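Local structure of protein F2 like fibronectin-binding protein (Streptococcus pneumoniae, 5A0N) at residues 118-123 against 184-189. The protein is a surface adhesin whose N-terminal thioester domain probably binds the host covalently through an internal thioester. Residues are numbered along the deposited sequence; the frame is centred on the assembly and turned at random.
Sequences KDPTDI and YNFTVP
P120 and F186 meet in a proline-aromatic CH-pi contact between the loop joining helices 105-118 and 123-128 and the loop that runs from helix 170-182 to strand 193-200 of this thioester domain. CG of P120 stands over the F186 ring, 3.8 Å from the ring centroid and only 8° off the normal, so the pyrrolidine presents its tip to the middle of the face and not to an edge. T121 adds its methyl: CG2 comes to 4.2 Å from CD2 of F186, obliquely to the ring, and also lies near the backbone O of N185. No hydrogen bond crosses between the loops; CH-pi and van der Waals contacts alone join them at the surface, with the two CA atoms of P120 and F186 7.2 Å apart.

The F186 side chain reaches P120 with CG lying between its own backbone N and carbonyl carbon (chi1 59°). R111 on helix 105-118 holds the same residue twice, by a cation-pi contact with the ring and by a hydrogen bond from NH1 to the backbone O, while M115 of that helix also touches the side chain.

Across the contact, P120 and T121 are the two central residues of a type I beta turn running from D119 to D122, closed by the backbone bond from D122 N to D119 O (3.0 Å). This turn links helix 105-118 to helix 123-128. T121 turns its methyl to F186 while OG1 hydrogen-bonds to OD2 of D182, at the end of helix 170-182. D119 ties the turn to the next helix: OD2 accepts from V124 N, and I123 N donates to OD1 of D119 (2.8 Å, N to OD1) on the carboxylate's syn side, 18° out of its plane.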
loop_
_atom_site.group_PDB
_atom_site.type_symbol
_atom_site.label_atom_id
_atom_site.label_comp_id
_atom_site.label_asym_id
_atom_site.label_seq_id
_atom_site.Cartn_x
_atom_site.Cartn_y
_atom_site.Cartn_z
ATOM N N LYS A 118 -3.447 4.735 -11.313
ATOM C CA LYS A 118 -4.003 5.137 -12.611
ATOM C C LYS A 118 -5.529 5.206 -12.630
ATOM O O LYS A 118 -6.105 5.933 -13.436
ATOM C CB LYS A 118 -3.464 4.190 -13.718
ATOM C CG LYS A 118 -3.926 4.516 -15.151
ATOM C CD LYS A 118 -3.566 5.924 -15.619
ATOM N N ASP A 119 -6.186 4.402 -11.821
ATOM C CA ASP A 119 -7.660 4.365 -11.759
ATOM C C ASP A 119 -8.275 4.169 -13.152
ATOM O O ASP A 119 -9.039 5.010 -13.653
ATOM C CB ASP A 119 -8.169 5.631 -11.070
ATOM C CG ASP A 119 -9.634 5.567 -10.669
ATOM O OD1 ASP A 119 -10.231 4.480 -10.701
ATOM O OD2 ASP A 119 -10.172 6.627 -10.312
ATOM N N PRO A 120 -7.982 3.011 -13.786
ATOM C CA PRO A 120 -8.412 2.765 -15.181
ATOM C C PRO A 120 -9.911 2.790 -15.356
ATOM O O PRO A 120 -10.367 3.044 -16.465
ATOM C CB PRO A 120 -7.842 1.349 -15.481
ATOM C CG PRO A 120 -7.670 0.724 -14.149
ATOM C CD PRO A 120 -7.242 1.855 -13.242
ATOM N N THR A 121 -10.681 2.491 -14.312
ATOM C CA THR A 121 -12.148 2.456 -14.426
ATOM C C THR A 121 -12.816 3.666 -13.767
ATOM O O THR A 121 -14.030 3.691 -13.591
ATOM C CB THR A 121 -12.739 1.134 -13.884
ATOM O OG1 THR A 121 -12.505 1.046 -12.474
ATOM C CG2 THR A 121 -12.112 -0.079 -14.604
ATOM N N ASP A 122 -12.034 4.695 -13.416
ATOM C CA ASP A 122 -12.597 5.962 -12.934
ATOM C C ASP A 122 -13.492 5.759 -11.697
ATOM O O ASP A 122 -14.592 6.304 -11.591
ATOM C CB ASP A 122 -13.337 6.705 -14.050
ATOM C CG ASP A 122 -12.426 7.583 -14.850
ATOM O OD1 ASP A 122 -11.601 8.281 -14.232
ATOM O OD2 ASP A 122 -12.556 7.575 -16.079
ATOM N N ILE A 123 -12.956 5.035 -10.729
ATOM C CA ILE A 123 -13.623 4.867 -9.451
ATOM C C ILE A 123 -13.665 6.185 -8.699
ATOM O O ILE A 123 -14.671 6.510 -8.058
ATOM C CB ILE A 123 -12.951 3.759 -8.629
ATOM C CG1 ILE A 123 -13.119 2.426 -9.383
ATOM C CG2 ILE A 123 -13.500 3.703 -7.218
ATOM C CD1 ILE A 123 -12.347 1.283 -8.799
ATOM N N TYR A 184 -11.003 -7.146 -12.208
ATOM C CA TYR A 184 -10.492 -7.979 -13.284
ATOM C C TYR A 184 -10.848 -7.410 -14.658
ATOM O O TYR A 184 -10.489 -7.986 -15.681
ATOM C CB TYR A 184 -11.042 -9.394 -13.099
ATOM C CG TYR A 184 -10.675 -10.013 -11.765
ATOM C CD1 TYR A 184 -9.345 -10.265 -11.447
ATOM C CD2 TYR A 184 -11.645 -10.333 -10.812
ATOM C CE1 TYR A 184 -8.978 -10.833 -10.241
ATOM C CE2 TYR A 184 -11.278 -10.894 -9.584
ATOM C CZ TYR A 184 -9.939 -11.147 -9.308
ATOM O OH TYR A 184 -9.540 -11.723 -8.114
ATOM N N ASN A 185 -11.492 -6.240 -14.708
ATOM C CA ASN A 185 -12.055 -5.718 -15.962
ATOM C C ASN A 185 -11.151 -4.638 -16.619
ATOM O O ASN A 185 -11.621 -3.571 -17.014
ATOM C CB ASN A 185 -13.501 -5.215 -15.734
ATOM C CG ASN A 185 -14.497 -6.355 -15.514
ATOM O OD1 ASN A 185 -14.281 -7.458 -15.996
ATOM N ND2 ASN A 185 -15.601 -6.078 -14.824
ATOM N N PHE A 186 -9.852 -4.938 -16.720
ATOM C CA PHE A 186 -8.874 -4.111 -17.415
ATOM C C PHE A 186 -7.588 -4.927 -17.546
ATOM O O PHE A 186 -7.361 -5.887 -16.807
ATOM C CB PHE A 186 -8.624 -2.765 -16.714
ATOM C CG PHE A 186 -8.132 -2.900 -15.304
ATOM C CD1 PHE A 186 -6.768 -2.989 -15.028
ATOM C CD2 PHE A 186 -9.037 -2.944 -14.242
ATOM C CE1 PHE A 186 -6.336 -3.131 -13.707
ATOM C CE2 PHE A 186 -8.595 -3.074 -12.948
ATOM C CZ PHE A 186 -7.260 -3.187 -12.684
ATOM N N THR A 187 -6.719 -4.495 -18.452
ATOM C CA THR A 187 -5.412 -5.096 -18.600
ATOM C C THR A 187 -4.393 -4.208 -17.897
ATOM O O THR A 187 -4.414 -2.988 -18.040
ATOM C CB THR A 187 -5.068 -5.240 -20.077
ATOM O OG1 THR A 187 -5.989 -6.163 -20.658
ATOM C CG2 THR A 187 -3.643 -5.742 -20.298
ATOM N N VAL A 188 -3.504 -4.820 -17.124
ATOM C CA VAL A 188 -2.431 -4.098 -16.454
ATOM C C VAL A 188 -1.270 -3.982 -17.443
ATOM O O VAL A 188 -0.792 -4.994 -17.942
ATOM C CB VAL A 188 -1.942 -4.834 -15.192
ATOM C CG1 VAL A 188 -0.778 -4.096 -14.540
ATOM C CG2 VAL A 188 -3.076 -5.027 -14.194
ATOM N N PRO A 189 -0.782 -2.757 -17.717
ATOM C CA PRO A 189 0.278 -2.554 -18.704
ATOM C C PRO A 189 1.674 -2.741 -18.091
ATOM O O PRO A 189 2.442 -1.785 -17.911
ATOM C CB PRO A 189 0.036 -1.116 -19.170
ATOM C CG PRO A 189 -0.445 -0.437 -17.917
ATOM C CD PRO A 189 -1.333 -1.463 -17.263
#